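Probable sensor histidine kinase pdtas (Mycobacterium tuberculosis, PDB 2YKF) probably senses nutrient deprivation through c-di-GMP by its GAF and PAS sensor region and then autophosphorylates on histidine to start PdtaR/PdtaS two-component signalling. Local coordinates at residues 182-187 against 197-202; 190-195 against 210-215; 260-265 against 278-283. One frame throughout, in Å; residues are numbered along the deposited sequence. Where two conformers were deposited one is given.

Overall arrangement
All three contacts lie in the PAS-like region and meet in one antiparallel sheet, ordered 192-195, 183-186, 272-282, 258-269, 250-255. Contact 1 sets strand 183-186 against helix 197-205. Contact 2 ties the edge strand 192-195 to the loop before helix 217-221. Contact 3 is the hairpin of strands 258-269 and 272-282. Contacts 1 and 2 alternate along the chain and have centres 8 Å apart. Contact 3 comes later, with its centre 9 Å from contact 1 and 15 Å from contact 2. Strand 183-186 thus joins the early edge of the sheet to its late hairpin. Contacts 1 and 3 also touch the second subunit.

Contact 1: 182-187 against 197-202; sequences GFIRLD and PNALSA
The methyl of Ala199 meets the strand at Phe183 and Ile184. It comes off the helix toward strand 183-186 and touches both backbone and side chain there. Ala199 CB lies 3.7 Å from Phe183 O, and 3.8 Å from Phe183 N. Ile184 reaches the same methyl with one branch. Its CG1 is anti to the carbonyl carbon (chi1 -76°) and leans back beside the backbone N, which brings Ile184 CG1 to 3.9 Å from Ala199 CB. At the end of that branch, Ile184 CD1 is 4.2 Å from Ala199 CB. The contact is small, a methyl against strand backbone and one isoleucine branch.

Gly182 lets the strand start close to the helix. Gly182 CA stands 4.1 Å from Ala199 CA. The helix backbone passes close by Gly182, with little room at that CA. The backbone angles of Gly182 (phi 165°) also suit a residue without CB. Asn198 closes the contact from the side, with its CB 3.8 Å from Gly182 CA. The amide of Asn198 has its partners beyond the two segments. ND2 is bonded to Gly180 O, and OD1 accepts a bond from Arg60 of the second subunit. Ser196 OG bonds to the backbone N of both Phe183 and Ala199, so one hydroxyl links the start of the strand to the start of the helix. The ring of Phe183 leads away from the helix and meets Tyr148 edge to face.

Here a strand, a second antiparallel strand and a helix follow each other closely in the chain, and the helix folds back on the first strand. This is the opening beta-beta-alpha order of a PAS fold, in keeping with the PAS-like region.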
loop_
_atom_site.group_PDB
_atom_site.type_symbol
_atom_site.label_atom_id
_atom_site.label_comp_id
_atom_site.label_asym_id
_atom_site.label_seq_id
_atom_site.Cartn_x
_atom_site.Cartn_y
_atom_site.Cartn_z
ATOM N N GLY A 182 -0.764 9.014 1.686
ATOM C CA GLY A 182 -0.767 10.470 1.890
ATOM C C GLY A 182 0.665 10.959 1.571
ATOM O O GLY A 182 1.641 10.409 2.081
ATOM N N PHE A 183 0.770 11.968 0.737
ATOM C CA PHE A 183 2.090 12.398 0.260
ATOM C C PHE A 183 2.140 13.897 0.331
ATOM O O PHE A 183 1.171 14.569 -0.134
ATOM C CB PHE A 183 2.272 12.001 -1.207
ATOM C CG PHE A 183 3.570 12.500 -1.803
ATOM C CD1 PHE A 183 4.724 11.864 -1.546
ATOM C CD2 PHE A 183 3.605 13.688 -2.536
ATOM C CE1 PHE A 183 5.967 12.324 -2.117
ATOM C CE2 PHE A 183 4.793 14.170 -3.062
ATOM C CZ PHE A 183 5.976 13.495 -2.849
ATOM N N ILE A 184 3.236 14.439 0.892
ATOM C CA ILE A 184 3.451 15.920 1.012
ATOM C C ILE A 184 4.868 16.242 0.516
ATOM O O ILE A 184 5.813 15.534 0.879
ATOM C CB ILE A 184 3.398 16.339 2.483
ATOM C CG1 ILE A 184 1.946 16.363 2.977
ATOM C CG2 ILE A 184 3.975 17.772 2.724
ATOM C CD1 ILE A 184 1.774 16.373 4.506
ATOM N N ARG A 185 5.012 17.251 -0.348
ATOM C CA ARG A 185 6.333 17.692 -0.755
ATOM C C ARG A 185 6.599 19.026 -0.056
ATOM O O ARG A 185 5.778 19.942 -0.140
ATOM C CB ARG A 185 6.436 17.807 -2.276
ATOM C CG ARG A 185 7.773 18.331 -2.786
ATOM C CD ARG A 185 8.884 17.357 -2.519
ATOM N NE ARG A 185 10.119 18.066 -2.183
ATOM C CZ ARG A 185 10.977 18.546 -3.075
ATOM N NH1 ARG A 185 10.757 18.374 -4.371
ATOM N NH2 ARG A 185 12.071 19.173 -2.669
ATOM N N LEU A 186 7.728 19.103 0.672
ATOM C CA LEU A 186 8.116 20.386 1.322
ATOM C C LEU A 186 9.278 20.995 0.536
ATOM O O LEU A 186 10.151 20.287 0.123
ATOM C CB LEU A 186 8.631 20.168 2.745
ATOM C CG LEU A 186 7.746 19.606 3.825
ATOM C CD1 LEU A 186 8.443 19.881 5.197
ATOM C CD2 LEU A 186 6.381 20.300 3.738
ATOM N N ASP A 187 9.270 22.300 0.346
ATOM C CA ASP A 187 10.397 22.966 -0.266
ATOM C C ASP A 187 11.463 23.243 0.794
ATOM O O ASP A 187 11.259 22.923 1.979
ATOM C CB ASP A 187 9.927 24.260 -0.951
ATOM C CG ASP A 187 9.582 25.361 0.042
ATOM O OD1 ASP A 187 9.931 25.256 1.274
ATOM O OD2 ASP A 187 8.986 26.348 -0.428
ATOM N N PRO A 197 -4.583 14.498 -1.978
ATOM C CA PRO A 197 -5.881 14.513 -1.320
ATOM C C PRO A 197 -5.868 13.742 0.023
ATOM O O PRO A 197 -6.454 14.200 1.043
ATOM C CB PRO A 197 -6.776 13.807 -2.375
ATOM C CG PRO A 197 -6.241 14.381 -3.671
ATOM C CD PRO A 197 -4.728 14.224 -3.421
ATOM N N ASN A 198 -5.214 12.582 0.044
ATOM C CA ASN A 198 -5.127 11.768 1.282
ATOM C C ASN A 198 -4.407 12.442 2.401
ATOM O O ASN A 198 -4.769 12.295 3.601
ATOM C CB ASN A 198 -4.483 10.387 0.977
ATOM C CG ASN A 198 -5.528 9.392 0.543
ATOM O OD1 ASN A 198 -6.734 9.701 0.597
ATOM N ND2 ASN A 198 -5.098 8.230 0.067
ATOM N N ALA A 199 -3.387 13.218 2.044
ATOM C CA ALA A 199 -2.667 13.908 3.081
ATOM C C ALA A 199 -3.577 14.993 3.675
ATOM O O ALA A 199 -3.645 15.183 4.918
ATOM C CB ALA A 199 -1.394 14.498 2.514
ATOM N N LEU A 200 -4.274 15.701 2.808
ATOM C CA LEU A 200 -5.188 16.784 3.262
ATOM C C LEU A 200 -6.305 16.155 4.113
ATOM O O LEU A 200 -6.753 16.744 5.114
ATOM C CB LEU A 200 -5.872 17.463 2.073
ATOM C CG LEU A 200 -5.576 18.872 1.544
ATOM C CD1 LEU A 200 -5.004 18.840 0.100
ATOM C CD2 LEU A 200 -6.897 19.670 1.590
ATOM N N SER A 201 -6.807 15.008 3.671
ATOM C CA SER A 201 -7.790 14.226 4.476
ATOM C C SER A 201 -7.269 13.947 5.901
ATOM O O SER A 201 -7.925 14.290 6.874
ATOM C CB SER A 201 -8.179 12.908 3.739
ATOM O OG SER A 201 -9.061 13.321 2.709
ATOM N N ALA A 202 -6.058 13.419 6.000
ATOM C CA ALA A 202 -5.513 13.140 7.281
ATOM C C ALA A 202 -5.396 14.422 8.110
ATOM O O ALA A 202 -5.772 14.439 9.282
ATOM C CB ALA A 202 -4.146 12.428 7.143
#

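Contact 2: 190-195 against 210-215; sequences GVVSYA and TELEGV
Two backbone bonds hold Val192 to a type II turn that runs from Leu212 to Val215: Val192 N donates to Val215 O at 3.0 Å, and Gly214 N donates to Val192 O at 2.8 Å. The second bond lies in the carbonyl plane, while the donor of the first is tilted 31° from it. The turn is closed by Val215 N bonding to Leu212 O. Gly214, with positive phi, is the third residue of the turn. Val191 CG1 lies 3.6 Å from Gly214 C.

The CB of Val192 is directed at the turn, and Val192 CB sits 3.4 Å from Leu212 O. Leu212 continues the apolar patch, with its CD2 3.8 Å from Ala195 CB.

Glu213 reaches forward along the strand, from Val192 toward Ala195, with its chain extended beyond CG. Glu213 OE2 accepts from Ala195 N at 3.0 Å, in a nearly straight bond (172°) on the anti side of the carboxylate. The carboxylate lies alongside the Tyr194 ring, their planes 34° apart.

A classic beta bulge sets Ser193 and Tyr194 together opposite Arg185, where the chain turns a corner. Strand 183-186 lies alongside, and Leu186 packs on Val192. Tyr194 turns its ring onto helix 143-161, at His143, Leu144 and Ala147. Val192 and Leu212 face helix 217-221, through Leu217 and Ala220 respectively.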
loop_
_atom_site.group_PDB
_atom_site.type_symbol
_atom_site.label_atom_id
_atom_site.label_comp_id
_atom_site.label_asym_id
_atom_site.label_seq_id
_atom_site.Cartn_x
_atom_site.Cartn_y
_atom_site.Cartn_z
ATOM N N GLY A 190 10.565 24.553 4.211
ATOM C CA GLY A 190 9.583 23.824 5.022
ATOM C C GLY A 190 8.148 24.182 4.669
ATOM O O GLY A 190 7.215 23.843 5.410
ATOM N N VAL A 191 7.978 24.864 3.526
ATOM C CA VAL A 191 6.647 25.244 2.967
ATOM C C VAL A 191 6.140 24.109 2.066
ATOM O O VAL A 191 6.920 23.552 1.274
ATOM C CB VAL A 191 6.718 26.609 2.151
ATOM C CG1 VAL A 191 5.347 26.921 1.480
ATOM C CG2 VAL A 191 7.204 27.758 3.095
ATOM N N VAL A 192 4.878 23.735 2.243
ATOM C CA VAL A 192 4.253 22.649 1.465
ATOM C C VAL A 192 4.041 23.118 0.026
ATOM O O VAL A 192 3.253 24.029 -0.223
ATOM C CB VAL A 192 2.876 22.263 2.087
ATOM C CG1 VAL A 192 2.132 21.213 1.227
ATOM C CG2 VAL A 192 3.015 21.791 3.540
ATOM N N SER A 193 4.719 22.489 -0.915
ATOM C CA SER A 193 4.533 22.803 -2.293
ATOM C C SER A 193 3.505 21.901 -2.930
ATOM O O SER A 193 2.869 22.295 -3.928
ATOM C CB SER A 193 5.875 22.762 -3.018
ATOM O OG SER A 193 6.246 21.420 -3.336
ATOM N N TYR A 194 3.256 20.711 -2.325
ATOM C CA TYR A 194 2.153 19.833 -2.818
ATOM C C TYR A 194 1.743 18.932 -1.687
ATOM O O TYR A 194 2.634 18.421 -0.965
ATOM C CB TYR A 194 2.591 18.943 -4.030
ATOM C CG TYR A 194 1.490 17.977 -4.422
ATOM C CD1 TYR A 194 0.381 18.433 -5.151
ATOM C CD2 TYR A 194 1.486 16.652 -3.942
ATOM C CE1 TYR A 194 -0.666 17.587 -5.484
ATOM C CE2 TYR A 194 0.459 15.796 -4.256
ATOM C CZ TYR A 194 -0.610 16.259 -5.019
ATOM O OH TYR A 194 -1.633 15.433 -5.301
ATOM N N ALA A 195 0.421 18.772 -1.528
ATOM C CA ALA A 195 -0.175 17.796 -0.571
ATOM C C ALA A 195 -1.280 17.009 -1.280
ATOM O O ALA A 195 -2.195 17.595 -1.917
ATOM C CB ALA A 195 -0.745 18.536 0.681
ATOM N N THR A 210 -7.639 24.739 7.640
ATOM C CA THR A 210 -6.910 25.627 6.703
ATOM C C THR A 210 -6.451 24.875 5.455
ATOM O O THR A 210 -6.562 23.643 5.389
ATOM C CB THR A 210 -5.676 26.204 7.472
ATOM O OG1 THR A 210 -6.044 27.448 8.055
ATOM C CG2 THR A 210 -4.404 26.393 6.598
ATOM N N GLU A 211 -5.982 25.599 4.438
ATOM C CA GLU A 211 -5.274 24.941 3.320
ATOM C C GLU A 211 -3.912 24.369 3.801
ATOM O O GLU A 211 -3.376 24.783 4.806
ATOM C CB GLU A 211 -5.085 25.938 2.139
ATOM C CG GLU A 211 -6.394 26.234 1.382
ATOM C CD GLU A 211 -6.320 27.484 0.487
ATOM O OE1 GLU A 211 -5.232 28.130 0.407
ATOM O OE2 GLU A 211 -7.366 27.811 -0.134
ATOM N N LEU A 212 -3.341 23.424 3.084
ATOM C CA LEU A 212 -2.000 22.986 3.468
ATOM C C LEU A 212 -0.964 23.567 2.546
ATOM O O LEU A 212 0.060 24.028 2.984
ATOM C CB LEU A 212 -1.932 21.464 3.421
ATOM C CG LEU A 212 -0.942 20.705 4.274
ATOM C CD1 LEU A 212 -0.757 21.328 5.672
ATOM C CD2 LEU A 212 -1.461 19.227 4.318
ATOM N N GLU A 213 -1.227 23.498 1.249
ATOM C CA GLU A 213 -0.331 24.056 0.249
ATOM C C GLU A 213 -0.059 25.543 0.442
ATOM O O GLU A 213 -0.949 26.303 0.793
ATOM C CB GLU A 213 -0.864 23.788 -1.156
ATOM C CG GLU A 213 -0.538 22.368 -1.592
ATOM C CD GLU A 213 -1.258 21.904 -2.870
ATOM O OE1 GLU A 213 -1.672 22.748 -3.732
ATOM O OE2 GLU A 213 -1.383 20.673 -2.999
ATOM N N GLY A 214 1.202 25.912 0.263
ATOM C CA GLY A 214 1.673 27.256 0.534
ATOM C C GLY A 214 1.854 27.607 2.004
ATOM O O GLY A 214 2.121 28.736 2.325
ATOM N N VAL A 215 1.703 26.660 2.920
ATOM C CA VAL A 215 1.830 27.006 4.354
ATOM C C VAL A 215 3.059 26.287 4.880
ATOM O O VAL A 215 3.396 25.224 4.399
ATOM C CB VAL A 215 0.589 26.619 5.166
ATOM C CG1 VAL A 215 0.730 27.064 6.617
ATOM C CG2 VAL A 215 -0.686 27.249 4.561
#

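Contact 3: 260-265 against 278-283; sequences VLLRTL and ILIRDV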
loop_
_atom_site.group_PDB
_atom_site.type_symbol
_atom_site.label_atom_id
_atom_site.label_comp_id
_atom_site.label_asym_id
_atom_site.label_seq_id
_atom_site.Cartn_x
_atom_site.Cartn_y
_atom_site.Cartn_z
ATOM N N VAL A 260 -2.037 9.682 13.341
ATOM C CA VAL A 260 -1.419 9.505 12.047
ATOM C C VAL A 260 -0.017 8.892 12.187
ATOM O O VAL A 260 0.652 9.052 13.245
ATOM C CB VAL A 260 -1.363 10.796 11.248
ATOM C CG1 VAL A 260 -2.752 11.280 10.920
ATOM C CG2 VAL A 260 -0.576 11.896 12.050
ATOM N N LEU A 261 0.426 8.180 11.159
ATOM C CA LEU A 261 1.818 7.723 11.113
ATOM C C LEU A 261 2.484 8.614 10.093
ATOM O O LEU A 261 1.931 8.838 9.035
ATOM C CB LEU A 261 1.974 6.279 10.580
ATOM C CG LEU A 261 1.514 5.111 11.411
ATOM C CD1 LEU A 261 1.821 3.805 10.602
ATOM C CD2 LEU A 261 2.301 5.173 12.685
ATOM N N LEU A 262 3.671 9.104 10.422
ATOM C CA LEU A 262 4.400 10.005 9.530
ATOM C C LEU A 262 5.708 9.356 9.223
ATOM O O LEU A 262 6.342 8.788 10.140
ATOM C CB LEU A 262 4.749 11.318 10.235
ATOM C CG LEU A 262 3.607 12.208 10.631
ATOM C CD1 LEU A 262 4.173 13.367 11.457
ATOM C CD2 LEU A 262 2.971 12.719 9.415
ATOM N N ARG A 263 6.145 9.479 7.968
ATOM C CA ARG A 263 7.507 9.102 7.593
ATOM C C ARG A 263 8.164 10.255 6.781
ATOM O O ARG A 263 7.580 10.741 5.794
ATOM C CB ARG A 263 7.489 7.841 6.766
ATOM C CG ARG A 263 8.890 7.478 6.386
ATOM C CD ARG A 263 8.920 6.415 5.430
ATOM N NE ARG A 263 10.282 6.268 4.908
ATOM C CZ ARG A 263 10.560 5.441 3.926
ATOM N NH1 ARG A 263 9.559 4.742 3.371
ATOM N NH2 ARG A 263 11.812 5.325 3.492
ATOM N N THR A 264 9.316 10.753 7.247
ATOM C CA THR A 264 9.981 11.862 6.587
ATOM C C THR A 264 11.208 11.296 5.840
ATOM O O THR A 264 11.802 10.273 6.255
ATOM C CB THR A 264 10.447 12.944 7.601
ATOM O OG1 THR A 264 11.392 12.352 8.539
ATOM C CG2 THR A 264 9.223 13.430 8.441
ATOM N N LEU A 265 11.547 11.976 4.750
ATOM C CA LEU A 265 12.655 11.613 3.839
ATOM C C LEU A 265 13.270 12.911 3.375
ATOM O O LEU A 265 12.623 13.677 2.695
ATOM C CB LEU A 265 12.121 10.949 2.567
ATOM C CG LEU A 265 11.660 9.562 2.760
ATOM C CD1 LEU A 265 10.144 9.761 2.970
ATOM C CD2 LEU A 265 11.991 8.791 1.452
ATOM N N ILE A 278 7.207 13.825 2.793
ATOM C CA ILE A 278 6.625 13.305 3.973
ATOM C C ILE A 278 5.485 12.401 3.549
ATOM O O ILE A 278 4.563 12.816 2.814
ATOM C CB ILE A 278 6.126 14.442 4.919
ATOM C CG1 ILE A 278 7.346 15.319 5.339
ATOM C CG2 ILE A 278 5.379 13.893 6.178
ATOM C CD1 ILE A 278 7.001 16.394 6.272
ATOM N N LEU A 279 5.505 11.187 4.068
ATOM C CA LEU A 279 4.353 10.277 3.828
ATOM C C LEU A 279 3.536 10.222 5.095
ATOM O O LEU A 279 4.075 10.287 6.198
ATOM C CB LEU A 279 4.837 8.892 3.473
ATOM C CG LEU A 279 5.980 8.880 2.443
ATOM C CD1 LEU A 279 6.395 7.419 2.339
ATOM C CD2 LEU A 279 5.470 9.384 1.139
ATOM N N ILE A 280 2.227 10.211 4.939
ATOM C CA ILE A 280 1.336 10.205 6.111
ATOM C C ILE A 280 0.236 9.195 5.936
ATOM O O ILE A 280 -0.259 9.006 4.850
ATOM C CB ILE A 280 0.789 11.621 6.425
ATOM C CG1 ILE A 280 -0.139 11.618 7.666
ATOM C CG2 ILE A 280 0.086 12.239 5.232
ATOM C CD1 ILE A 280 -0.618 13.068 8.015
ATOM N N ARG A 281 -0.107 8.481 7.017
ATOM C CA ARG A 281 -1.205 7.536 6.902
ATOM C C ARG A 281 -2.109 7.775 8.113
ATOM O O ARG A 281 -1.628 7.713 9.230
ATOM C CB ARG A 281 -0.700 6.098 6.982
ATOM C CG ARG A 281 -1.893 5.122 6.809
ATOM C CD ARG A 281 -1.566 3.622 6.942
ATOM N NE ARG A 281 -2.781 2.937 6.469
ATOM C CZ ARG A 281 -3.096 1.646 6.687
ATOM N NH1 ARG A 281 -2.232 0.827 7.318
ATOM N NH2 ARG A 281 -4.246 1.163 6.169
ATOM N N ASP A 282 -3.380 8.067 7.887
ATOM C CA ASP A 282 -4.366 8.102 8.987
ATOM C C ASP A 282 -4.595 6.702 9.547
ATOM O O ASP A 282 -5.163 5.792 8.899
ATOM C CB ASP A 282 -5.652 8.762 8.485
ATOM C CG ASP A 282 -6.731 8.863 9.585
ATOM O OD1 ASP A 282 -6.516 8.265 10.661
ATOM O OD2 ASP A 282 -7.766 9.551 9.356
ATOM N N VAL A 283 -4.118 6.458 10.743
ATOM C CA VAL A 283 -4.331 5.139 11.312
ATOM C C VAL A 283 -5.350 5.126 12.512
ATOM O O VAL A 283 -5.285 4.289 13.379
ATOM C CB VAL A 283 -3.010 4.486 11.714
ATOM C CG1 VAL A 283 -2.133 4.278 10.471
ATOM C CG2 VAL A 283 -2.282 5.341 12.745
#
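Leu262 and Ile280 form the apolar centre of this antiparallel beta hairpin, part of the sheet of the PAS-like region. They point the same way, side by side. CD2 of Leu262 rests 3.7 Å from Ile280 CG1. A chi1 of -180° swings Ile280 CG1 to where it meets both Leu262 CD2 and Val260 CB. Val260 crosses Ile280 obliquely on the same face, with Val260 CB 3.9 Å from Ile280 CG1. Thr264 CG2 and Ile278 CG1 continue this face. Helix 197-205 packs on it through Ala199, Ala202 and Tyr203, which touch Ile280.

Leu261, Arg263, Leu279 and Arg281 occupy the other face. Beyond the last pair, Val283 crosses Leu261 at about a right angle, Val283 CG1 to Leu261 CG 3.9 Å. Leu33 of helix 18-38 packs against Arg263, Leu265 and Leu279. Arg174 of the second subunit packs on Leu261, Arg281 and Val283.

Two hydrogen-bonded pairs hold the backbones. Leu261 and Arg281 exchange bonds of 2.9 Å each way between N and O. In the other pair, Arg263 N donates to Leu279 O at 2.8 Å.

Two polar ends, those of Thr264 and Arg263, find partners outside the hairpin. Thr264 OG1 bonds to His237 NE2 and Met249 N. Arg263 runs out extended beside Leu279, and its NH2 makes a salt bridge with Glu30 OE1. At the base of the same residue pair, Leu279 N donates to Arg263 O at 2.7 Å, in the carbonyl plane.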